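Local coordinates for peptidoglycan-N-acetylmuramic acid deacetylase PdaA (Bacillus subtilis, PDB 1NY1), which deacetylates N-acetylmuramic acid in peptidoglycan, leading to muramic delta-lactam in the spore cortex, and is required for germination, at residues 71-76 against 224-229; 80-85 against 124-129. One frame throughout, in Å; residues are numbered along the deposited sequence.

Contact 1 of 2, residues 71-76 against 224-229; sequences TGTFFV and KSIDDL
Thr73 brings its hydroxyl closest to the aliphatic side chain of Ile226: OG1 lies 3.1 Å from CG1 of Ile226, unusually tight for an oxygen on a methylene, with CB and the methyl of Thr73 farther back. The OG1 of Thr73 stands beside its own backbone N (chi1 -62°), which turns it to the isoleucine, and the two side chains cross at about a right angle. No direct hydrogen bond joins the segments. Instead one water donates to two carbonyls, reaching Thr71 O at 3.0 Å and Lys224 O at 2.6 Å. Beside it, the CG2 methyl of Thr71 rests on CB of Ser225 at 3.7 Å. Serine suits this place as N-cap of the last helix: its OG accepts from Asp228 N at 3.0 Å, while Ser225 N gives a nearly straight bond (175°) to Asp228 OD2 from above the carboxylate plane. This capping box ties off the first turn. Threonine and isoleucine both branch at CB, so each sets a substituent against the other segment close to the backbone. Strand 73-76 runs parallel between strands 44-51 and 97-100; Ile226 also touches Thr48 and Tyr138, so helix 226-234 starts packed against the parallel sheet of the NodB (polysaccharide deacetylase) fold.

Contact 2 of 2, residues 80-85 against 124-129; sequences FVKDQP and NEEVYK
Val81 and Glu126 pass each other in opposite directions where helix 78-83 meets helix 113-131, the CG1 methyl of Val81 lying against the CG methylene of Glu126; their 3.2 Å separation is doubtfully short for two carbons. CG1 of Val81 is anti to the backbone N (chi1 175°), and so is CG of Glu126, whose chain then bends at chi2 (61°) and carries the carboxylate up beside Lys82. The other methyl of Val81, CG2, meets CG2 of Val127 at 4.0 Å, the two valines crossing at about a right angle. Valine suits both buried places, compact and apolar: Val81 also touches Ile88, and Val127 touches Ile98 of strand 97-100. Lys82 reaches over by folding at chi2 and chi3, which brings its CD to 3.6 Å from the carboxylate carbon CD of Glu126, the two side chains crossing at about a right angle. Its NZ stops 4.0 Å from Glu126 OE2, too far for a salt bridge. Water completes the link: one molecule donates to Val81 O and to Glu126 OE1, and a second donates to Glu126 OE2 at 2.8 Å while accepting from Lys129 NZ and, weakly, from Lys82 NZ. An alanine at Glu126 would probably leave both waters without their carboxylate acceptor and the two lysines without this nearby negative charge. The chemistry is thus layered, with valines on the buried side and a hydrated carboxylate on the more exposed one, where it probably offsets the lysines' charge at a distance, with water between and without a close ion pair.

After strand 6-7 and helix 23-31 the chain runs through strand 44-51 and helix 58-67 and then enters strand 73-76, the first half of contact 1. It goes straight on into helix 78-83, which opens contact 2, and Val76 CG2 packs on Val81 CG2 at 3.4 Å where the two contacts touch. Contact 2 closes early, when helix 113-131 returns to helix 78-83 after helix 85-93 and strand 97-100. Contact 1 closes only near the C terminus, at helix 226-234, so contact 2 is nested within its loop. The centres lie 18 Å apart: contact 1 ties the final helix to the central sheet, contact 2 joins two outer helices of the NodB homology region.

Contact 1 of 2, residues 71-76 against 224-229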
ATOM      1  N   THR A  71      12.115   0.415  -4.118  1.00 13.62           N
ATOM      2  CA  THR A  71      10.934   0.672  -4.944  1.00 13.82           C
ATOM      3  C   THR A  71       9.658   0.628  -4.115  1.00 12.83           C
ATOM      4  O   THR A  71       9.351  -0.387  -3.491  1.00 14.52           O
ATOM      5  CB  THR A  71      10.820  -0.367  -6.077  1.00 13.12           C
ATOM      6  OG1 THR A  71      11.961  -0.259  -6.940  1.00 13.69           O
ATOM      7  CG2 THR A  71       9.554  -0.138  -6.893  1.00 13.98           C
ATOM      8  N   GLY A  72       8.916   1.729  -4.114  1.00 13.11           N
ATOM      9  CA  GLY A  72       7.679   1.766  -3.357  1.00 11.95           C
ATOM     10  C   GLY A  72       6.461   1.600  -4.245  1.00 12.32           C
ATOM     11  O   GLY A  72       6.540   1.753  -5.464  1.00 10.38           O
ATOM     12  N   THR A  73       5.333   1.253  -3.633  1.00 10.27           N
ATOM     13  CA  THR A  73       4.078   1.117  -4.358  1.00 10.20           C
ATOM     14  C   THR A  73       3.161   2.131  -3.688  1.00 11.05           C
ATOM     15  O   THR A  73       2.909   2.055  -2.481  1.00 10.72           O
ATOM     16  CB  THR A  73       3.506  -0.316  -4.245  1.00 11.90           C
ATOM     17  OG1 THR A  73       4.431  -1.249  -4.824  1.00 12.13           O
ATOM     18  CG2 THR A  73       2.175  -0.424  -4.977  1.00  9.94           C
ATOM     19  N   PHE A  74       2.705   3.106  -4.469  1.00  9.15           N
ATOM     20  CA  PHE A  74       1.847   4.171  -3.956  1.00 10.76           C
ATOM     21  C   PHE A  74       0.417   4.024  -4.447  1.00 11.82           C
ATOM     22  O   PHE A  74       0.154   4.113  -5.647  1.00 10.43           O
ATOM     23  CB  PHE A  74       2.383   5.541  -4.394  1.00 10.69           C
ATOM     24  CG  PHE A  74       3.771   5.847  -3.899  1.00 11.47           C
ATOM     25  CD1 PHE A  74       4.891   5.326  -4.546  1.00 11.99           C
ATOM     26  CD2 PHE A  74       3.958   6.657  -2.784  1.00 12.32           C
ATOM     27  CE1 PHE A  74       6.184   5.612  -4.087  1.00 12.63           C
ATOM     28  CE2 PHE A  74       5.240   6.950  -2.313  1.00 12.25           C
ATOM     29  CZ  PHE A  74       6.355   6.427  -2.969  1.00 11.58           C
ATOM     30  N   PHE A  75      -0.501   3.788  -3.516  1.00 10.63           N
ATOM     31  CA  PHE A  75      -1.904   3.656  -3.861  1.00 11.26           C
ATOM     32  C   PHE A  75      -2.498   5.056  -3.795  1.00 10.40           C
ATOM     33  O   PHE A  75      -2.632   5.642  -2.718  1.00  9.24           O
ATOM     34  CB  PHE A  75      -2.603   2.693  -2.900  1.00 10.07           C
ATOM     35  CG  PHE A  75      -2.152   1.268  -3.052  1.00 11.41           C
ATOM     36  CD1 PHE A  75      -0.999   0.808  -2.416  1.00 10.79           C
ATOM     37  CD2 PHE A  75      -2.858   0.392  -3.877  1.00 10.45           C
ATOM     38  CE1 PHE A  75      -0.559  -0.506  -2.603  1.00 12.73           C
ATOM     39  CE2 PHE A  75      -2.427  -0.916  -4.070  1.00 12.71           C
ATOM     40  CZ  PHE A  75      -1.271  -1.372  -3.431  1.00 11.32           C
ATOM     41  N   VAL A  76      -2.838   5.598  -4.962  1.00  9.98           N
ATOM     42  CA  VAL A  76      -3.360   6.958  -5.051  1.00  9.83           C
ATOM     43  C   VAL A  76      -4.855   7.073  -5.334  1.00 10.15           C
ATOM     44  O   VAL A  76      -5.460   6.179  -5.926  1.00 10.66           O
ATOM     45  CB  VAL A  76      -2.582   7.746  -6.139  1.00 10.88           C
ATOM     46  CG1 VAL A  76      -1.092   7.748  -5.805  1.00 11.66           C
ATOM     47  CG2 VAL A  76      -2.805   7.112  -7.514  1.00 10.83           C
ATOM     48  N   LYS A 224      11.805  -5.192  -1.271  1.00 14.45           N
ATOM     49  CA  LYS A 224      11.375  -5.522  -2.627  1.00 13.38           C
ATOM     50  C   LYS A 224      10.033  -4.854  -2.912  1.00 12.63           C
ATOM     51  O   LYS A 224       9.374  -4.361  -2.000  1.00  9.83           O
ATOM     52  CB  LYS A 224      11.260  -7.040  -2.793  1.00 12.47           C
ATOM     53  CG  LYS A 224      12.590  -7.776  -2.664  1.00 16.07           C
ATOM     54  CD  LYS A 224      12.423  -9.269  -2.909  1.00 17.84           C
ATOM     55  CE  LYS A 224      13.758 -10.006  -2.818  1.00 19.21           C
ATOM     56  NZ  LYS A 224      13.590 -11.475  -2.989  1.00 18.05           N
ATOM     57  N   SER A 225       9.631  -4.842  -4.178  1.00 11.63           N
ATOM     58  CA  SER A 225       8.376  -4.212  -4.570  1.00 12.09           C
ATOM     59  C   SER A 225       7.239  -5.213  -4.666  1.00  9.81           C
ATOM     60  O   SER A 225       7.454  -6.421  -4.613  1.00 10.99           O
ATOM     61  CB  SER A 225       8.543  -3.534  -5.928  1.00 11.52           C
ATOM     62  OG  SER A 225       8.631  -4.525  -6.944  1.00 13.22           O
ATOM     63  N   ILE A 226       6.023  -4.697  -4.824  1.00 10.57           N
ATOM     64  CA  ILE A 226       4.857  -5.553  -4.952  1.00 10.24           C
ATOM     65  C   ILE A 226       4.996  -6.362  -6.242  1.00 10.57           C
ATOM     66  O   ILE A 226       4.616  -7.533  -6.293  1.00  9.56           O
ATOM     67  CB  ILE A 226       3.555  -4.718  -4.981  1.00 11.46           C
ATOM     68  CG1 ILE A 226       3.398  -3.952  -3.657  1.00 13.70           C
ATOM     69  CG2 ILE A 226       2.354  -5.622  -5.260  1.00 11.50           C
ATOM     70  CD1 ILE A 226       3.327  -4.829  -2.412  1.00 12.71           C
ATOM     71  N   ASP A 227       5.540  -5.741  -7.286  1.00 10.64           N
ATOM     72  CA  ASP A 227       5.740  -6.460  -8.540  1.00 13.47           C
ATOM     73  C   ASP A 227       6.714  -7.613  -8.307  1.00 12.68           C
ATOM     74  O   ASP A 227       6.512  -8.709  -8.827  1.00 14.62           O
ATOM     75  CB  ASP A 227       6.287  -5.538  -9.642  1.00 11.43           C
ATOM     76  CG  ASP A 227       5.188  -4.828 -10.421  1.00 13.69           C
ATOM     77  OD1 ASP A 227       4.025  -5.280 -10.382  1.00 12.62           O
ATOM     78  OD2 ASP A 227       5.492  -3.818 -11.095  1.00 14.43           O
ATOM     79  N   ASP A 228       7.771  -7.374  -7.529  1.00 12.75           N
ATOM     80  CA  ASP A 228       8.734  -8.438  -7.248  1.00 12.76           C
ATOM     81  C   ASP A 228       8.018  -9.547  -6.492  1.00 11.38           C
ATOM     82  O   ASP A 228       8.221 -10.733  -6.755  1.00 12.26           O
ATOM     83  CB  ASP A 228       9.906  -7.942  -6.388  1.00 13.11           C
ATOM     84  CG  ASP A 228      10.704  -6.831  -7.051  1.00 14.94           C
ATOM     85  OD1 ASP A 228      10.795  -6.816  -8.298  1.00 15.89           O
ATOM     86  OD2 ASP A 228      11.256  -5.985  -6.320  1.00 14.57           O
ATOM     87  N   LEU A 229       7.188  -9.151  -5.536  1.00 12.35           N
ATOM     88  CA  LEU A 229       6.432 -10.106  -4.738  1.00 11.96           C
ATOM     89  C   LEU A 229       5.615 -11.002  -5.661  1.00 13.05           C
ATOM     90  O   LEU A 229       5.653 -12.228  -5.548  1.00 14.00           O
ATOM     91  CB  LEU A 229       5.508  -9.357  -3.772  1.00 13.61           C
ATOM     92  CG  LEU A 229       4.783 -10.146  -2.679  1.00 13.65           C
ATOM     93  CD1 LEU A 229       4.317  -9.177  -1.603  1.00 13.13           C
ATOM     94  CD2 LEU A 229       3.605 -10.921  -3.255  1.00 14.37           C
TER
HETATM   95  O   HOH W   1       9.742  -1.946  -1.009  1.00 10.73           O

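Contact 2 of 2, residues 80-85 against 124-129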
ATOM      1  N   PHE A  80      -5.623  12.938  -5.297  1.00 14.73           N
ATOM      2  CA  PHE A  80      -4.173  13.042  -5.236  1.00 13.97           C
ATOM      3  C   PHE A  80      -3.578  13.200  -6.631  1.00 12.78           C
ATOM      4  O   PHE A  80      -2.715  14.051  -6.862  1.00 13.18           O
ATOM      5  CB  PHE A  80      -3.567  11.805  -4.572  1.00 12.64           C
ATOM      6  CG  PHE A  80      -2.092  11.919  -4.336  1.00 11.81           C
ATOM      7  CD1 PHE A  80      -1.605  12.643  -3.252  1.00 12.22           C
ATOM      8  CD2 PHE A  80      -1.189  11.358  -5.228  1.00 13.82           C
ATOM      9  CE1 PHE A  80      -0.234  12.808  -3.061  1.00 11.92           C
ATOM     10  CE2 PHE A  80       0.184  11.516  -5.050  1.00 13.29           C
ATOM     11  CZ  PHE A  80       0.662  12.245  -3.964  1.00 11.78           C
ATOM     12  N   VAL A  81      -4.039  12.367  -7.559  1.00 11.68           N
ATOM     13  CA  VAL A  81      -3.549  12.413  -8.931  1.00 12.77           C
ATOM     14  C   VAL A  81      -3.833  13.769  -9.576  1.00 13.22           C
ATOM     15  O   VAL A  81      -2.951  14.368 -10.185  1.00 14.26           O
ATOM     16  CB  VAL A  81      -4.189  11.288  -9.785  1.00 13.48           C
ATOM     17  CG1 VAL A  81      -3.759  11.424 -11.238  1.00 13.43           C
ATOM     18  CG2 VAL A  81      -3.765   9.927  -9.247  1.00 12.42           C
ATOM     19  N   LYS A  82      -5.060  14.252  -9.430  1.00 15.59           N
ATOM     20  CA  LYS A  82      -5.449  15.534 -10.003  1.00 15.90           C
ATOM     21  C   LYS A  82      -4.736  16.708  -9.325  1.00 15.88           C
ATOM     22  O   LYS A  82      -4.393  17.696  -9.974  1.00 14.35           O
ATOM     23  CB  LYS A  82      -6.963  15.721  -9.878  1.00 17.23           C
ATOM     24  CG  LYS A  82      -7.797  14.594 -10.494  1.00 20.48           C
ATOM     25  CD  LYS A  82      -8.012  14.774 -11.990  1.00 22.39           C
ATOM     26  CE  LYS A  82      -9.014  15.895 -12.273  1.00 24.66           C
ATOM     27  NZ  LYS A  82      -9.240  16.087 -13.737  1.00 25.97           N
ATOM     28  N   ASP A  83      -4.504  16.601  -8.022  1.00 15.63           N
ATOM     29  CA  ASP A  83      -3.858  17.683  -7.287  1.00 16.14           C
ATOM     30  C   ASP A  83      -2.332  17.692  -7.366  1.00 15.59           C
ATOM     31  O   ASP A  83      -1.709  18.756  -7.302  1.00 15.20           O
ATOM     32  CB  ASP A  83      -4.299  17.634  -5.817  1.00 19.54           C
ATOM     33  CG  ASP A  83      -3.818  18.827  -5.026  1.00 21.66           C
ATOM     34  OD1 ASP A  83      -4.160  19.968  -5.409  1.00 21.71           O
ATOM     35  OD2 ASP A  83      -3.099  18.629  -4.019  1.00 21.91           O
ATOM     36  N   GLN A  84      -1.730  16.516  -7.524  1.00 13.53           N
ATOM     37  CA  GLN A  84      -0.273  16.402  -7.561  1.00 14.57           C
ATOM     38  C   GLN A  84       0.316  15.689  -8.784  1.00 16.03           C
ATOM     39  O   GLN A  84       1.071  14.719  -8.642  1.00 14.67           O
ATOM     40  CB  GLN A  84       0.198  15.680  -6.298  1.00 14.03           C
ATOM     41  CG  GLN A  84      -0.161  16.396  -5.004  1.00 15.45           C
ATOM     42  CD  GLN A  84       0.575  17.708  -4.854  1.00 16.40           C
ATOM     43  OE1 GLN A  84       1.756  17.807  -5.183  1.00 17.62           O
ATOM     44  NE2 GLN A  84      -0.112  18.721  -4.335  1.00 18.19           N
ATOM     45  N   PRO A  85       0.011  16.180  -9.995  1.00 16.80           N
ATOM     46  CA  PRO A  85       0.506  15.589 -11.247  1.00 17.76           C
ATOM     47  C   PRO A  85       2.024  15.387 -11.291  1.00 16.64           C
ATOM     48  O   PRO A  85       2.506  14.341 -11.731  1.00 16.56           O
ATOM     49  CB  PRO A  85       0.046  16.586 -12.311  1.00 17.97           C
ATOM     50  CG  PRO A  85      -1.154  17.235 -11.687  1.00 22.41           C
ATOM     51  CD  PRO A  85      -0.743  17.416 -10.259  1.00 17.69           C
ATOM     52  N   ASN A 124      -6.672   5.200 -13.299  1.00 14.24           N
ATOM     53  CA  ASN A 124      -5.697   4.791 -14.310  1.00 15.10           C
ATOM     54  C   ASN A 124      -5.719   5.759 -15.489  1.00 15.03           C
ATOM     55  O   ASN A 124      -4.672   6.118 -16.031  1.00 15.26           O
ATOM     56  CB  ASN A 124      -6.008   3.374 -14.798  1.00 15.29           C
ATOM     57  CG  ASN A 124      -5.796   2.333 -13.720  1.00 19.08           C
ATOM     58  OD1 ASN A 124      -6.340   1.229 -13.791  1.00 22.01           O
ATOM     59  ND2 ASN A 124      -4.993   2.673 -12.717  1.00 18.54           N
ATOM     60  N   GLU A 125      -6.922   6.177 -15.874  1.00 15.69           N
ATOM     61  CA  GLU A 125      -7.108   7.113 -16.980  1.00 16.05           C
ATOM     62  C   GLU A 125      -6.291   8.383 -16.736  1.00 16.75           C
ATOM     63  O   GLU A 125      -5.514   8.803 -17.594  1.00 16.97           O
ATOM     64  CB  GLU A 125      -8.599   7.460 -17.125  1.00 17.51           C
ATOM     65  CG  GLU A 125      -8.926   8.602 -18.096  1.00 18.82           C
ATOM     66  CD  GLU A 125      -9.142   8.149 -19.535  1.00 18.74           C
ATOM     67  OE1 GLU A 125      -9.002   6.944 -19.829  1.00 20.03           O
ATOM     68  OE2 GLU A 125      -9.459   9.012 -20.378  1.00 17.60           O
ATOM     69  N   GLU A 126      -6.461   8.981 -15.558  1.00 15.41           N
ATOM     70  CA  GLU A 126      -5.747  10.204 -15.206  1.00 15.74           C
ATOM     71  C   GLU A 126      -4.244   9.973 -15.061  1.00 14.31           C
ATOM     72  O   GLU A 126      -3.433  10.808 -15.473  1.00 12.67           O
ATOM     73  CB  GLU A 126      -6.317  10.786 -13.908  1.00 18.05           C
ATOM     74  CG  GLU A 126      -5.799  12.178 -13.586  1.00 21.45           C
ATOM     75  CD  GLU A 126      -6.157  13.197 -14.650  1.00 23.99           C
ATOM     76  OE1 GLU A 126      -5.405  14.184 -14.796  1.00 25.41           O
ATOM     77  OE2 GLU A 126      -7.191  13.014 -15.329  1.00 24.63           O
ATOM     78  N   VAL A 127      -3.867   8.845 -14.468  1.00 13.24           N
ATOM     79  CA  VAL A 127      -2.453   8.528 -14.308  1.00 14.00           C
ATOM     80  C   VAL A 127      -1.808   8.416 -15.692  1.00 15.44           C
ATOM     81  O   VAL A 127      -0.714   8.933 -15.915  1.00 15.05           O
ATOM     82  CB  VAL A 127      -2.252   7.196 -13.540  1.00 13.86           C
ATOM     83  CG1 VAL A 127      -0.773   6.804 -13.539  1.00 14.28           C
ATOM     84  CG2 VAL A 127      -2.747   7.343 -12.112  1.00 15.15           C
ATOM     85  N   TYR A 128      -2.493   7.756 -16.621  1.00 15.75           N
ATOM     86  CA  TYR A 128      -1.954   7.586 -17.968  1.00 16.32           C
ATOM     87  C   TYR A 128      -1.768   8.915 -18.691  1.00 17.11           C
ATOM     88  O   TYR A 128      -0.786   9.106 -19.407  1.00 18.79           O
ATOM     89  CB  TYR A 128      -2.852   6.668 -18.800  1.00 16.52           C
ATOM     90  CG  TYR A 128      -2.262   6.329 -20.153  1.00 15.80           C
ATOM     91  CD1 TYR A 128      -2.452   7.167 -21.256  1.00 16.45           C
ATOM     92  CD2 TYR A 128      -1.482   5.183 -20.323  1.00 16.69           C
ATOM     93  CE1 TYR A 128      -1.879   6.870 -22.496  1.00 13.74           C
ATOM     94  CE2 TYR A 128      -0.903   4.880 -21.556  1.00 15.68           C
ATOM     95  CZ  TYR A 128      -1.108   5.727 -22.635  1.00 15.51           C
ATOM     96  OH  TYR A 128      -0.549   5.421 -23.857  1.00 16.92           O
ATOM     97  N   LYS A 129      -2.716   9.826 -18.509  1.00 19.61           N
ATOM     98  CA  LYS A 129      -2.646  11.144 -19.131  1.00 20.11           C
ATOM     99  C   LYS A 129      -1.362  11.839 -18.698  1.00 20.40           C
ATOM    100  O   LYS A 129      -0.783  12.636 -19.436  1.00 19.49           O
ATOM    101  CB  LYS A 129      -3.844  11.991 -18.695  1.00 21.16           C
ATOM    102  CG  LYS A 129      -3.816  13.425 -19.202  1.00 24.47           C
ATOM    103  CD  LYS A 129      -4.902  14.268 -18.557  1.00 28.53           C
ATOM    104  CE  LYS A 129      -4.881  15.692 -19.097  1.00 31.40           C
ATOM    105  NZ  LYS A 129      -5.908  16.564 -18.449  1.00 34.84           N
TER
HETATM  106  O   HOH W   2      -3.484  15.569 -12.793  1.00 28.50           O
HETATM  107  O   HOH W   3      -7.730  15.495 -16.482  1.00 26.69           O